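Local coordinates for cytochrome C-type biogenesis protein ccmF (Thermus thermophilus, PDB 6ZMQ) that is a membrane-bound heme lyase of cytochrome c maturation that binds heme b and probably also takes part in moving heme across the membrane, at residues V260-S264 and F307-S311; L579-P583 and M607-E612. All coordinates share one frame; numbering follows the deposited sequence.

Contact 1: residues V260-S264 and F307-S311; sequences VENAS and FLTRS
The carboxylate of Glu261 and the guanidinium of Arg310 form a salt bridge, with OE1 of Glu261 2.5 Å from NH1 of Arg310. The acid does not meet the base end-on: the two side chains cross at about a right angle, and the carboxylate lies over one face of the guanidinium, their planes 35° apart. OE2 of Glu261 sits above that face, toward its rim, 3.3 Å from NH2 of Arg310. A bend at chi2 of -68° turns the carboxylate of Glu261 to meet an arginine chain that reaches over extended from CG to NE. Beside this pair, Val260 places CG1 3.4 Å from the carbonyl O of Leu308, and CG2 of Thr309 packs on OG of Ser264 at 3.4 Å. Asp258 OD1 accepts a hydrogen bond from the backbone N of Glu261, while Arg310 also rests on Trp244 and Ser245 of helix 224-247. The contact thus ties the loop after helix 288-307 to the loop and short 3-10 turn (262-264) that lead into helix 266-284, which carries the heme ligand His276. Segment 260-264 comes just after the tryptophan-rich WWD motif, which ends at Asp258 and is characteristic of this family of heme-handling proteins.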
loop_
_atom_site.group_PDB
_atom_site.type_symbol
_atom_site.label_atom_id
_atom_site.label_comp_id
_atom_site.label_asym_id
_atom_site.label_seq_id
_atom_site.Cartn_x
_atom_site.Cartn_y
_atom_site.Cartn_z
ATOM N N VAL A 260 -5.199 10.148 7.682
ATOM C CA VAL A 260 -5.237 9.697 6.297
ATOM C C VAL A 260 -4.139 8.670 6.043
ATOM O O VAL A 260 -4.364 7.649 5.380
ATOM C CB VAL A 260 -5.119 10.921 5.367
ATOM C CG1 VAL A 260 -4.960 10.515 3.906
ATOM C CG2 VAL A 260 -6.318 11.833 5.552
ATOM N N GLU A 261 -2.953 8.897 6.613
ATOM C CA GLU A 261 -1.753 8.174 6.199
ATOM C C GLU A 261 -1.618 6.814 6.863
ATOM O O GLU A 261 -1.343 5.815 6.186
ATOM C CB GLU A 261 -0.519 9.022 6.496
ATOM C CG GLU A 261 -0.394 10.191 5.565
ATOM C CD GLU A 261 -0.104 9.782 4.147
ATOM O OE1 GLU A 261 -0.437 10.577 3.252
ATOM O OE2 GLU A 261 0.527 8.726 3.919
ATOM N N ASN A 262 -1.800 6.747 8.185
ATOM C CA ASN A 262 -1.687 5.468 8.883
ATOM C C ASN A 262 -2.891 4.566 8.616
ATOM O O ASN A 262 -2.850 3.372 8.920
ATOM C CB ASN A 262 -1.434 5.715 10.377
ATOM C CG ASN A 262 -2.582 6.431 11.083
ATOM O OD1 ASN A 262 -3.539 6.910 10.464
ATOM N ND2 ASN A 262 -2.461 6.543 12.404
ATOM N N ALA A 263 -3.970 5.136 8.063
ATOM C CA ALA A 263 -5.106 4.369 7.560
ATOM C C ALA A 263 -4.754 3.492 6.360
ATOM O O ALA A 263 -5.550 2.628 5.990
ATOM C CB ALA A 263 -6.243 5.318 7.190
ATOM N N SER A 264 -3.652 3.769 5.668
ATOM C CA SER A 264 -3.088 2.814 4.722
ATOM C C SER A 264 -2.012 1.937 5.349
ATOM O O SER A 264 -1.386 1.143 4.641
ATOM C CB SER A 264 -2.535 3.539 3.493
ATOM O OG SER A 264 -3.390 4.608 3.114
ATOM N N PHE A 307 -10.314 4.074 -0.157
ATOM C CA PHE A 307 -11.216 5.215 -0.256
ATOM C C PHE A 307 -10.588 6.489 0.311
ATOM O O PHE A 307 -10.902 7.589 -0.163
ATOM C CB PHE A 307 -12.537 4.862 0.446
ATOM C CG PHE A 307 -13.343 6.043 0.923
ATOM C CD1 PHE A 307 -14.023 6.851 0.021
ATOM C CD2 PHE A 307 -13.463 6.312 2.277
ATOM C CE1 PHE A 307 -14.779 7.928 0.460
ATOM C CE2 PHE A 307 -14.223 7.390 2.727
ATOM C CZ PHE A 307 -14.878 8.198 1.813
ATOM N N LEU A 308 -9.654 6.369 1.250
ATOM C CA LEU A 308 -9.156 7.537 1.963
ATOM C C LEU A 308 -7.643 7.676 1.826
ATOM O O LEU A 308 -6.956 8.046 2.782
ATOM C CB LEU A 308 -9.540 7.487 3.439
ATOM C CG LEU A 308 -10.886 8.071 3.868
ATOM C CD1 LEU A 308 -11.187 7.636 5.300
ATOM C CD2 LEU A 308 -10.940 9.582 3.705
ATOM N N THR A 309 -7.090 7.398 0.646
ATOM C CA THR A 309 -5.682 7.705 0.430
ATOM C C THR A 309 -5.491 9.173 0.051
ATOM O O THR A 309 -6.420 9.985 0.120
ATOM C CB THR A 309 -5.050 6.789 -0.623
ATOM O OG1 THR A 309 -5.982 6.511 -1.671
ATOM C CG2 THR A 309 -4.557 5.506 0.016
ATOM N N ARG A 310 -4.233 9.502 -0.271
ATOM C CA ARG A 310 -3.729 10.838 -0.580
ATOM C C ARG A 310 -4.541 11.544 -1.659
ATOM O O ARG A 310 -4.537 11.138 -2.826
ATOM C CB ARG A 310 -2.272 10.722 -1.028
ATOM C CG ARG A 310 -1.247 10.479 0.068
ATOM C CD ARG A 310 0.126 10.683 -0.550
ATOM N NE ARG A 310 1.230 9.900 0.012
ATOM C CZ ARG A 310 1.838 10.154 1.164
ATOM N NH1 ARG A 310 1.529 11.246 1.847
ATOM N NH2 ARG A 310 2.821 9.371 1.591
ATOM N N SER A 311 -5.219 12.615 -1.264
ATOM C CA SER A 311 -6.156 13.298 -2.141
ATOM C C SER A 311 -5.811 14.776 -2.258
ATOM O O SER A 311 -6.288 15.594 -1.474
ATOM C CB SER A 311 -7.583 13.133 -1.621
ATOM O OG SER A 311 -7.610 13.218 -0.206
#

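Contact 2: residues L579-P583 and M607-E612; sequences LHFYP and MDFDRE
The two segments run in broadly the same direction, 35° apart from end to end, with CA of Leu579 6.3 Å from CA of Met607 and CA of Phe581 6.7 Å from CA of Phe609. Side chains fill the gap, packing on one another and on the facing backbone, and the central pair is Phe581 with Phe609. Their ring centroids lie 5.1 Å apart and the planes are inclined by 47°, an oblique arrangement in which CD2 of Phe581 comes over one face of the Phe609 ring, 3.4 Å from its CG. Both rings also have a backbone carbonyl at the edge. Asp610 O approaches CZ of Phe581 at 3.2 Å, near the ring plane, and His580 O lies 3.7 Å from CD2 of Phe609. Leu579 adds the next apolar layer: a chi1 of 52°, with CG between the backbone N and the carbonyl carbon, puts CD1 against the backbone of Asp608 and 3.9 Å from CB of Phe609. CB of Glu612 also approaches CD2 of Phe581, at 4.1 Å. The result is a largely apolar junction between two antiparallel sheets of the C-terminal region. Strand 578-581 lies between strands 561-566 and 593-594, with Phe581 also packing on Val563 and Lys593, whereas strand 603-608 belongs to the other sheet, whose strand 617-625 lends Ala617 to Phe609.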
loop_
_atom_site.group_PDB
_atom_site.type_symbol
_atom_site.label_atom_id
_atom_site.label_comp_id
_atom_site.label_asym_id
_atom_site.label_seq_id
_atom_site.Cartn_x
_atom_site.Cartn_y
_atom_site.Cartn_z
ATOM N N LEU A 579 18.617 23.383 -4.445
ATOM C CA LEU A 579 17.293 23.022 -3.938
ATOM C C LEU A 579 16.226 23.913 -4.562
ATOM O O LEU A 579 16.528 24.995 -5.072
ATOM C CB LEU A 579 17.237 23.156 -2.420
ATOM C CG LEU A 579 17.715 24.527 -1.945
ATOM C CD1 LEU A 579 17.033 24.895 -0.694
ATOM C CD2 LEU A 579 19.218 24.525 -1.685
ATOM N N HIS A 580 14.960 23.473 -4.519
ATOM C CA HIS A 580 13.994 24.085 -5.414
ATOM C C HIS A 580 12.830 24.704 -4.645
ATOM O O HIS A 580 12.664 24.487 -3.442
ATOM C CB HIS A 580 13.500 23.011 -6.365
ATOM C CG HIS A 580 13.318 23.449 -7.781
ATOM N ND1 HIS A 580 14.154 23.017 -8.789
ATOM C CD2 HIS A 580 12.363 24.196 -8.381
ATOM C CE1 HIS A 580 13.751 23.521 -9.940
ATOM N NE2 HIS A 580 12.669 24.242 -9.720
ATOM N N PHE A 581 12.021 25.491 -5.359
ATOM C CA PHE A 581 10.799 26.042 -4.778
ATOM C C PHE A 581 9.836 26.364 -5.903
ATOM O O PHE A 581 10.275 26.829 -6.960
ATOM C CB PHE A 581 11.086 27.325 -4.001
ATOM C CG PHE A 581 10.287 27.477 -2.751
ATOM C CD1 PHE A 581 8.996 26.984 -2.662
ATOM C CD2 PHE A 581 10.823 28.146 -1.666
ATOM C CE1 PHE A 581 8.268 27.133 -1.507
ATOM C CE2 PHE A 581 10.096 28.294 -0.503
ATOM C CZ PHE A 581 8.814 27.791 -0.421
ATOM N N TYR A 582 8.533 26.184 -5.681
ATOM C CA TYR A 582 7.575 26.637 -6.679
ATOM C C TYR A 582 6.587 27.622 -6.084
ATOM O O TYR A 582 5.728 27.216 -5.289
ATOM C CB TYR A 582 6.787 25.489 -7.295
ATOM C CG TYR A 582 7.646 24.391 -7.787
ATOM C CD1 TYR A 582 8.625 24.643 -8.734
ATOM C CD2 TYR A 582 7.426 23.087 -7.375
ATOM C CE1 TYR A 582 9.416 23.639 -9.198
ATOM C CE2 TYR A 582 8.185 22.064 -7.867
ATOM C CZ TYR A 582 9.193 22.343 -8.773
ATOM O OH TYR A 582 9.983 21.335 -9.272
ATOM N N PRO A 583 6.355 28.897 -6.685
ATOM C CA PRO A 583 5.104 30.003 -6.702
ATOM C C PRO A 583 4.445 29.075 -7.756
ATOM O O PRO A 583 4.884 29.120 -8.863
ATOM C CB PRO A 583 5.901 31.249 -7.042
ATOM C CG PRO A 583 7.204 30.964 -6.414
ATOM C CD PRO A 583 7.483 29.687 -7.138
ATOM N N MET A 607 17.893 18.885 1.767
ATOM C CA MET A 607 18.049 20.330 1.652
ATOM C C MET A 607 16.744 20.961 1.186
ATOM O O MET A 607 16.206 20.586 0.127
ATOM C CB MET A 607 19.198 20.660 0.703
ATOM C CG MET A 607 20.490 20.949 1.433
ATOM S SD MET A 607 21.857 20.290 0.489
ATOM C CE MET A 607 21.439 18.556 0.700
ATOM N N ASP A 608 16.291 21.952 1.967
ATOM C CA ASP A 608 14.970 22.559 2.004
ATOM C C ASP A 608 15.063 24.074 1.914
ATOM O O ASP A 608 16.042 24.681 2.357
ATOM C CB ASP A 608 14.263 22.192 3.318
ATOM C CG ASP A 608 12.865 21.718 3.111
ATOM O OD1 ASP A 608 12.523 21.496 1.947
ATOM O OD2 ASP A 608 12.123 21.550 4.102
ATOM N N PHE A 609 14.033 24.668 1.343
ATOM C CA PHE A 609 14.024 26.126 1.097
ATOM C C PHE A 609 13.307 26.908 2.200
ATOM O O PHE A 609 13.906 27.859 2.690
ATOM C CB PHE A 609 13.420 26.364 -0.273
ATOM C CG PHE A 609 14.047 27.546 -0.937
ATOM C CD1 PHE A 609 14.203 28.723 -0.238
ATOM C CD2 PHE A 609 14.387 27.508 -2.272
ATOM C CE1 PHE A 609 14.748 29.835 -0.848
ATOM C CE2 PHE A 609 14.929 28.622 -2.882
ATOM C CZ PHE A 609 15.117 29.780 -2.167
ATOM N N ASP A 610 12.083 26.494 2.538
ATOM C CA ASP A 610 11.183 27.062 3.581
ATOM C C ASP A 610 10.493 28.311 3.048
ATOM O O ASP A 610 9.343 28.203 2.687
ATOM C CB ASP A 610 11.799 27.064 4.971
ATOM C CG ASP A 610 11.631 25.722 5.625
ATOM O OD1 ASP A 610 10.999 24.886 5.031
ATOM O OD2 ASP A 610 12.118 25.552 6.720
ATOM N N ARG A 611 11.051 29.478 3.276
ATOM C CA ARG A 611 10.606 30.647 2.501
ATOM C C ARG A 611 11.752 31.264 1.718
ATOM O O ARG A 611 12.823 31.491 2.260
ATOM C CB ARG A 611 10.019 31.706 3.423
ATOM C CG ARG A 611 10.554 33.104 3.162
ATOM C CD ARG A 611 9.673 34.045 3.935
ATOM N NE ARG A 611 8.353 33.820 3.398
ATOM C CZ ARG A 611 8.066 34.025 2.138
ATOM N NH1 ARG A 611 6.847 33.806 1.682
ATOM N NH2 ARG A 611 9.011 34.450 1.335
ATOM N N GLU A 612 11.511 31.446 0.441
ATOM C CA GLU A 612 12.427 32.275 -0.345
ATOM C C GLU A 612 11.763 33.632 -0.183
ATOM O O GLU A 612 10.600 33.726 -0.565
ATOM C CB GLU A 612 12.280 31.939 -1.822
ATOM C CG GLU A 612 12.338 33.158 -2.710
ATOM C CD GLU A 612 11.600 32.991 -4.009
ATOM O OE1 GLU A 612 10.385 32.985 -3.994
ATOM O OE2 GLU A 612 12.260 32.855 -5.011
#

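The two contacts share no helix or strand and belong to different sequence families within the chain, their centres about 26 Å apart and their nearest atoms about 15 Å apart. Contact 1 is a surface contact among the transmembrane helices, its centre about 10 Å from the centre of the chain, and joins two interhelical loops by a charged pair, helped by methyl groups set against a carbonyl and a hydroxyl oxygen. Contact 2 lies in the strand-rich part of the protein, its centre about 29 Å from that of the chain. It is partly buried and rests on aromatic and aliphatic side chains, burying 393 Å² against 277 Å². Here a charged pair links loops within the helical bundle, whereas apolar packing joins two sheets outside it.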